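Local structure of Crov588 (Cafeteriavirus, 6NYR) at residues Gln220-Asn225 with Glu246-Asn251; Leu234-Asn239 with Thr254-Gly259. The protein is of unknown function but folds as a leucine-rich-repeat protein whose FNIP repeats curve into a ring. All coordinates share one frame; numbering follows the deposited sequence.

In the fold
From the N terminus the chain leaves strand 211-213 and enters a loop carrying 220-225, the first half of contact 1. It then runs into strand 233-235, where 234-239 supplies the first half of contact 2. One turn of the solenoid later come their partners in the same order: 246-251, on the outer loop, closes contact 1, and 254-259, on strand 255-257, closes contact 2. The two contacts therefore cross along the sequence. Contact 1 ties successive loops together far from the centre of the chain, and contact 2 pairs successive strands nearer to it. Their centres lie about 14 Å apart, and L249 CD2 packs on L234 CD2 at 3.8 Å, joining the two levels through the interior.

Contact 1. Residues Gln220-Asn225 with Glu246-Asn251; sequences QQITEN and ENVLPN
With CG2 of I222 set opposite the backbone N (chi1 -53° for CG1) and CG2 of V248 roughly so despite an off-staggered chi1 of 29°, the two methyls meet at 3.5 Å from I222 CG2 to V248 CG2. The side chains cross at about a right angle, with the CG2 methyls closest. The same V248 CG2 also abuts the facing backbone, 3.3 Å from I222 O.

E224 meets the other loop with its aliphatic part: E224 CG is 3.7 Å from N247 O and lies nearly as close to E246 O. No direct hydrogen bond joins the segments. Instead, one water donates to both backbones, 2.5 Å from T223 O and 2.7 Å from V248 O, satisfying a carbonyl of each loop.

Buried I222 and V248 thus form the inner part of the contact, with E224 and N247 on its exposed side. It packs the loop of one solenoid turn against that of the next, staggered so that E224 lies nearest V248 and not its counterpart E246. I222 also packs on L227, while L249 reaches I244 and P272. Segment 220-225 lies between strands 211-213 and 233-235, and segment 246-251 between strands 233-235 and 255-257.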
loop_
_atom_site.group_PDB
_atom_site.type_symbol
_atom_site.label_atom_id
_atom_site.label_comp_id
_atom_site.label_asym_id
_atom_site.label_seq_id
_atom_site.Cartn_x
_atom_site.Cartn_y
_atom_site.Cartn_z
ATOM N N GLN A 220 20.910 16.615 22.653
ATOM C CA GLN A 220 21.154 17.256 23.935
ATOM C C GLN A 220 20.595 16.374 25.039
ATOM O O GLN A 220 19.625 15.639 24.828
ATOM C CB GLN A 220 20.494 18.638 24.008
ATOM C CG GLN A 220 20.977 19.622 22.964
ATOM C CD GLN A 220 22.430 20.007 23.150
ATOM O OE1 GLN A 220 22.899 20.197 24.274
ATOM N NE2 GLN A 220 23.154 20.121 22.042
ATOM N N GLN A 221 21.203 16.448 26.218
ATOM C CA GLN A 221 20.694 15.661 27.330
ATOM C C GLN A 221 19.292 16.099 27.732
ATOM O O GLN A 221 18.908 17.262 27.590
ATOM C CB GLN A 221 21.607 15.712 28.553
ATOM C CG GLN A 221 22.866 14.947 28.346
ATOM C CD GLN A 221 23.524 14.544 29.653
ATOM O OE1 GLN A 221 23.227 15.085 30.717
ATOM N NE2 GLN A 221 24.285 13.460 29.594
ATOM N N ILE A 222 18.531 15.142 28.252
ATOM C CA ILE A 222 17.221 15.391 28.841
ATOM C C ILE A 222 17.338 15.160 30.342
ATOM O O ILE A 222 17.592 14.035 30.785
ATOM C CB ILE A 222 16.137 14.495 28.226
ATOM C CG1 ILE A 222 16.144 14.634 26.705
ATOM C CG2 ILE A 222 14.766 14.862 28.786
ATOM C CD1 ILE A 222 15.794 16.021 26.215
ATOM N N THR A 223 17.158 16.226 31.114
ATOM C CA THR A 223 17.337 16.241 32.557
ATOM C C THR A 223 16.001 15.995 33.251
ATOM O O THR A 223 14.937 15.997 32.629
ATOM C CB THR A 223 17.934 17.597 32.956
ATOM O OG1 THR A 223 19.327 17.636 32.595
ATOM C CG2 THR A 223 17.784 17.910 34.438
ATOM N N GLU A 224 16.072 15.758 34.558
ATOM C CA GLU A 224 14.875 15.552 35.356
ATOM C C GLU A 224 13.919 16.725 35.199
ATOM O O GLU A 224 14.338 17.882 35.094
ATOM C CB GLU A 224 15.237 15.391 36.832
ATOM C CG GLU A 224 16.025 14.145 37.171
ATOM C CD GLU A 224 16.498 14.140 38.614
ATOM O OE1 GLU A 224 16.044 15.002 39.395
ATOM O OE2 GLU A 224 17.330 13.279 38.962
ATOM N N ASN A 225 12.624 16.420 35.200
ATOM C CA ASN A 225 11.569 17.428 35.243
ATOM C C ASN A 225 11.578 18.343 34.025
ATOM O O ASN A 225 11.070 19.468 34.085
ATOM C CB ASN A 225 11.671 18.261 36.528
ATOM C CG ASN A 225 11.502 17.423 37.783
ATOM O OD1 ASN A 225 12.364 17.417 38.661
ATOM N ND2 ASN A 225 10.392 16.700 37.865
ATOM N N GLU A 246 17.612 8.141 35.941
ATOM C CA GLU A 246 16.366 7.950 36.667
ATOM C C GLU A 246 15.519 9.214 36.646
ATOM O O GLU A 246 16.038 10.333 36.670
ATOM C CB GLU A 246 16.679 7.544 38.107
ATOM C CG GLU A 246 15.621 6.703 38.794
ATOM C CD GLU A 246 16.114 6.120 40.112
ATOM O OE1 GLU A 246 17.340 5.925 40.257
ATOM O OE2 GLU A 246 15.276 5.865 41.001
ATOM N N ASN A 247 14.201 9.023 36.578
ATOM C CA ASN A 247 13.226 10.082 36.816
ATOM C C ASN A 247 13.278 11.195 35.772
ATOM O O ASN A 247 12.941 12.343 36.072
ATOM C CB ASN A 247 13.398 10.692 38.217
ATOM C CG ASN A 247 12.918 9.770 39.324
ATOM O OD1 ASN A 247 13.718 9.126 40.005
ATOM N ND2 ASN A 247 11.605 9.707 39.512
ATOM N N VAL A 248 13.670 10.897 34.536
ATOM C CA VAL A 248 13.607 11.862 33.445
ATOM C C VAL A 248 12.479 11.516 32.470
ATOM O O VAL A 248 11.837 12.405 31.917
ATOM C CB VAL A 248 14.964 11.987 32.717
ATOM C CG1 VAL A 248 15.748 10.706 32.783
ATOM C CG2 VAL A 248 14.741 12.407 31.267
ATOM N N LEU A 249 12.237 10.231 32.236
ATOM C CA LEU A 249 11.080 9.849 31.421
ATOM C C LEU A 249 9.823 9.879 32.282
ATOM O O LEU A 249 9.807 9.277 33.361
ATOM C CB LEU A 249 11.269 8.458 30.824
ATOM C CG LEU A 249 12.469 8.268 29.897
ATOM C CD1 LEU A 249 12.587 6.819 29.450
ATOM C CD2 LEU A 249 12.357 9.192 28.693
ATOM N N PRO A 250 8.765 10.572 31.860
ATOM C CA PRO A 250 7.577 10.675 32.717
ATOM C C PRO A 250 6.852 9.344 32.839
ATOM O O PRO A 250 6.958 8.452 31.994
ATOM C CB PRO A 250 6.709 11.725 32.012
ATOM C CG PRO A 250 7.108 11.628 30.574
ATOM C CD PRO A 250 8.579 11.260 30.566
ATOM N N ASN A 251 6.093 9.231 33.925
ATOM C CA ASN A 251 5.376 8.018 34.300
ATOM C C ASN A 251 4.101 7.802 33.503
ATOM O O ASN A 251 3.332 6.892 33.829
ATOM C CB ASN A 251 5.074 8.083 35.796
ATOM C CG ASN A 251 6.300 7.812 36.651
ATOM O OD1 ASN A 251 7.119 6.947 36.332
ATOM N ND2 ASN A 251 6.453 8.578 37.727
HETATM O O HOH W 1 12.784 14.897 32.083
#

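Contact 2. Residues Leu234-Asn239 with Thr254-Gly259; sequences LEFGRN and TYLEFG
L234 and F236 hydrogen-bond through the backbone to Y255 and E257 as a parallel ladder, and E235 bonds back to L212 and F214. L234 N donates to Y255 O at 3.0 Å, E257 N to L234 O, and F236 N to E257 O at 2.9 Å. Beyond the ladder, G259 CA makes a CA-H...O contact of 3.3 Å with G237 O, and a water bridges G237 O and, weakly, G259 N.

Such in-register pairing of short strands, repeated every turn, is the hallmark of a leucine-rich-repeat solenoid: leucines and phenylalanines fill the interior, and E235 and E257 lie on the other face.

Among the apolar groups, L234 CD2 touches L256 CD1 at 4.0 Å, the two side chains running side by side. The rings of F236 and F258 are near parallel (13°) but slid apart, meeting from F236 CD2 to F258 CD1 at 3.7 Å; F240 and F262 stack on them in turn.

E235 and E257 both hold CG opposite the backbone N (chi1 173° and 175°) and run extended, which stacks their carboxylates, E235 OE1 4.1 Å from E257 OE1. Y233 OH hydrogen-bonds E235 OE1; the like charges may raise each other's pKa, which this bond may partly offset.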
loop_
_atom_site.group_PDB
_atom_site.type_symbol
_atom_site.label_atom_id
_atom_site.label_comp_id
_atom_site.label_asym_id
_atom_site.label_seq_id
_atom_site.Cartn_x
_atom_site.Cartn_y
_atom_site.Cartn_z
ATOM N N LEU A 234 7.035 9.626 22.668
ATOM C CA LEU A 234 8.354 10.248 22.566
ATOM C C LEU A 234 9.151 9.542 21.479
ATOM O O LEU A 234 9.407 8.338 21.581
ATOM C CB LEU A 234 9.095 10.187 23.908
ATOM C CG LEU A 234 10.497 10.785 23.980
ATOM C CD1 LEU A 234 10.476 12.258 23.617
ATOM C CD2 LEU A 234 11.089 10.585 25.368
ATOM N N GLU A 235 9.546 10.292 20.451
ATOM C CA GLU A 235 10.322 9.759 19.336
ATOM C C GLU A 235 11.576 10.597 19.146
ATOM O O GLU A 235 11.485 11.793 18.848
ATOM C CB GLU A 235 9.498 9.747 18.044
ATOM C CG GLU A 235 10.307 9.368 16.807
ATOM C CD GLU A 235 9.487 9.401 15.529
ATOM O OE1 GLU A 235 8.244 9.422 15.622
ATOM O OE2 GLU A 235 10.089 9.398 14.436
ATOM N N PHE A 236 12.740 9.969 19.304
ATOM C CA PHE A 236 14.003 10.652 19.076
ATOM C C PHE A 236 14.414 10.565 17.607
ATOM O O PHE A 236 13.898 9.758 16.832
ATOM C CB PHE A 236 15.127 10.076 19.949
ATOM C CG PHE A 236 14.969 10.373 21.405
ATOM C CD1 PHE A 236 15.175 11.649 21.887
ATOM C CD2 PHE A 236 14.621 9.372 22.297
ATOM C CE1 PHE A 236 15.021 11.930 23.227
ATOM C CE2 PHE A 236 14.471 9.644 23.639
ATOM C CZ PHE A 236 14.672 10.925 24.104
ATOM N N GLY A 237 15.383 11.403 17.236
ATOM C CA GLY A 237 15.880 11.460 15.882
ATOM C C GLY A 237 17.171 10.681 15.695
ATOM O O GLY A 237 17.654 9.980 16.587
ATOM N N ARG A 238 17.735 10.820 14.493
ATOM C CA ARG A 238 18.877 10.004 14.100
ATOM C C ARG A 238 20.002 10.089 15.125
ATOM O O ARG A 238 20.526 9.065 15.576
ATOM C CB ARG A 238 19.368 10.439 12.719
ATOM C CG ARG A 238 20.443 9.544 12.126
ATOM C CD ARG A 238 21.122 10.206 10.938
ATOM N NE ARG A 238 22.196 9.384 10.385
ATOM C CZ ARG A 238 23.476 9.446 10.740
ATOM N NH1 ARG A 238 23.883 10.300 11.665
ATOM N NH2 ARG A 238 24.353 8.645 10.159
ATOM N N ASN A 239 20.396 11.307 15.493
ATOM C CA ASN A 239 21.648 11.528 16.199
ATOM C C ASN A 239 21.532 11.511 17.718
ATOM O O ASN A 239 22.566 11.560 18.395
ATOM C CB ASN A 239 22.251 12.874 15.779
ATOM C CG ASN A 239 22.811 12.852 14.373
ATOM O OD1 ASN A 239 22.760 11.833 13.685
ATOM N ND2 ASN A 239 23.330 13.992 13.927
ATOM N N THR A 254 3.724 5.925 26.984
ATOM C CA THR A 254 3.303 4.642 26.438
ATOM C C THR A 254 4.073 4.209 25.198
ATOM O O THR A 254 4.208 3.007 24.970
ATOM C CB THR A 254 1.808 4.678 26.086
ATOM O OG1 THR A 254 1.560 5.709 25.122
ATOM C CG2 THR A 254 0.972 4.939 27.333
ATOM N N TYR A 255 4.560 5.147 24.387
ATOM C CA TYR A 255 5.331 4.838 23.189
ATOM C C TYR A 255 6.695 5.514 23.275
ATOM O O TYR A 255 6.776 6.730 23.489
ATOM C CB TYR A 255 4.608 5.311 21.918
ATOM C CG TYR A 255 3.430 4.461 21.491
ATOM C CD1 TYR A 255 2.339 4.282 22.330
ATOM C CD2 TYR A 255 3.398 3.858 20.238
ATOM C CE1 TYR A 255 1.258 3.513 21.944
ATOM C CE2 TYR A 255 2.319 3.088 19.842
ATOM C CZ TYR A 255 1.251 2.919 20.699
ATOM O OH TYR A 255 0.177 2.153 20.307
ATOM N N LEU A 256 7.761 4.735 23.086
ATOM C CA LEU A 256 9.129 5.246 23.103
ATOM C C LEU A 256 9.868 4.714 21.885
ATOM O O LEU A 256 9.960 3.496 21.697
ATOM C CB LEU A 256 9.861 4.833 24.384
ATOM C CG LEU A 256 11.347 5.185 24.476
ATOM C CD1 LEU A 256 11.538 6.693 24.621
ATOM C CD2 LEU A 256 12.036 4.448 25.618
ATOM N N GLU A 257 10.386 5.616 21.057
ATOM C CA GLU A 257 11.155 5.220 19.884
ATOM C C GLU A 257 12.492 5.948 19.878
ATOM O O GLU A 257 12.534 7.181 19.954
ATOM C CB GLU A 257 10.400 5.519 18.583
ATOM C CG GLU A 257 11.209 5.227 17.325
ATOM C CD GLU A 257 10.364 5.244 16.062
ATOM O OE1 GLU A 257 9.144 5.490 16.164
ATOM O OE2 GLU A 257 10.914 4.987 14.972
ATOM N N PHE A 258 13.576 5.185 19.785
ATOM C CA PHE A 258 14.901 5.753 19.602
ATOM C C PHE A 258 15.244 5.807 18.117
ATOM O O PHE A 258 14.708 5.053 17.302
ATOM C CB PHE A 258 15.958 4.932 20.339
ATOM C CG PHE A 258 15.817 4.959 21.830
ATOM C CD1 PHE A 258 16.247 6.051 22.562
ATOM C CD2 PHE A 258 15.266 3.883 22.500
ATOM C CE1 PHE A 258 16.120 6.074 23.936
ATOM C CE2 PHE A 258 15.134 3.897 23.876
ATOM C CZ PHE A 258 15.563 4.996 24.596
ATOM N N GLY A 259 16.171 6.701 17.779
ATOM C CA GLY A 259 16.663 6.828 16.426
ATOM C C GLY A 259 17.930 6.023 16.202
ATOM O O GLY A 259 18.362 5.228 17.040
HETATM O O HOH W 2 18.639 8.439 18.703
#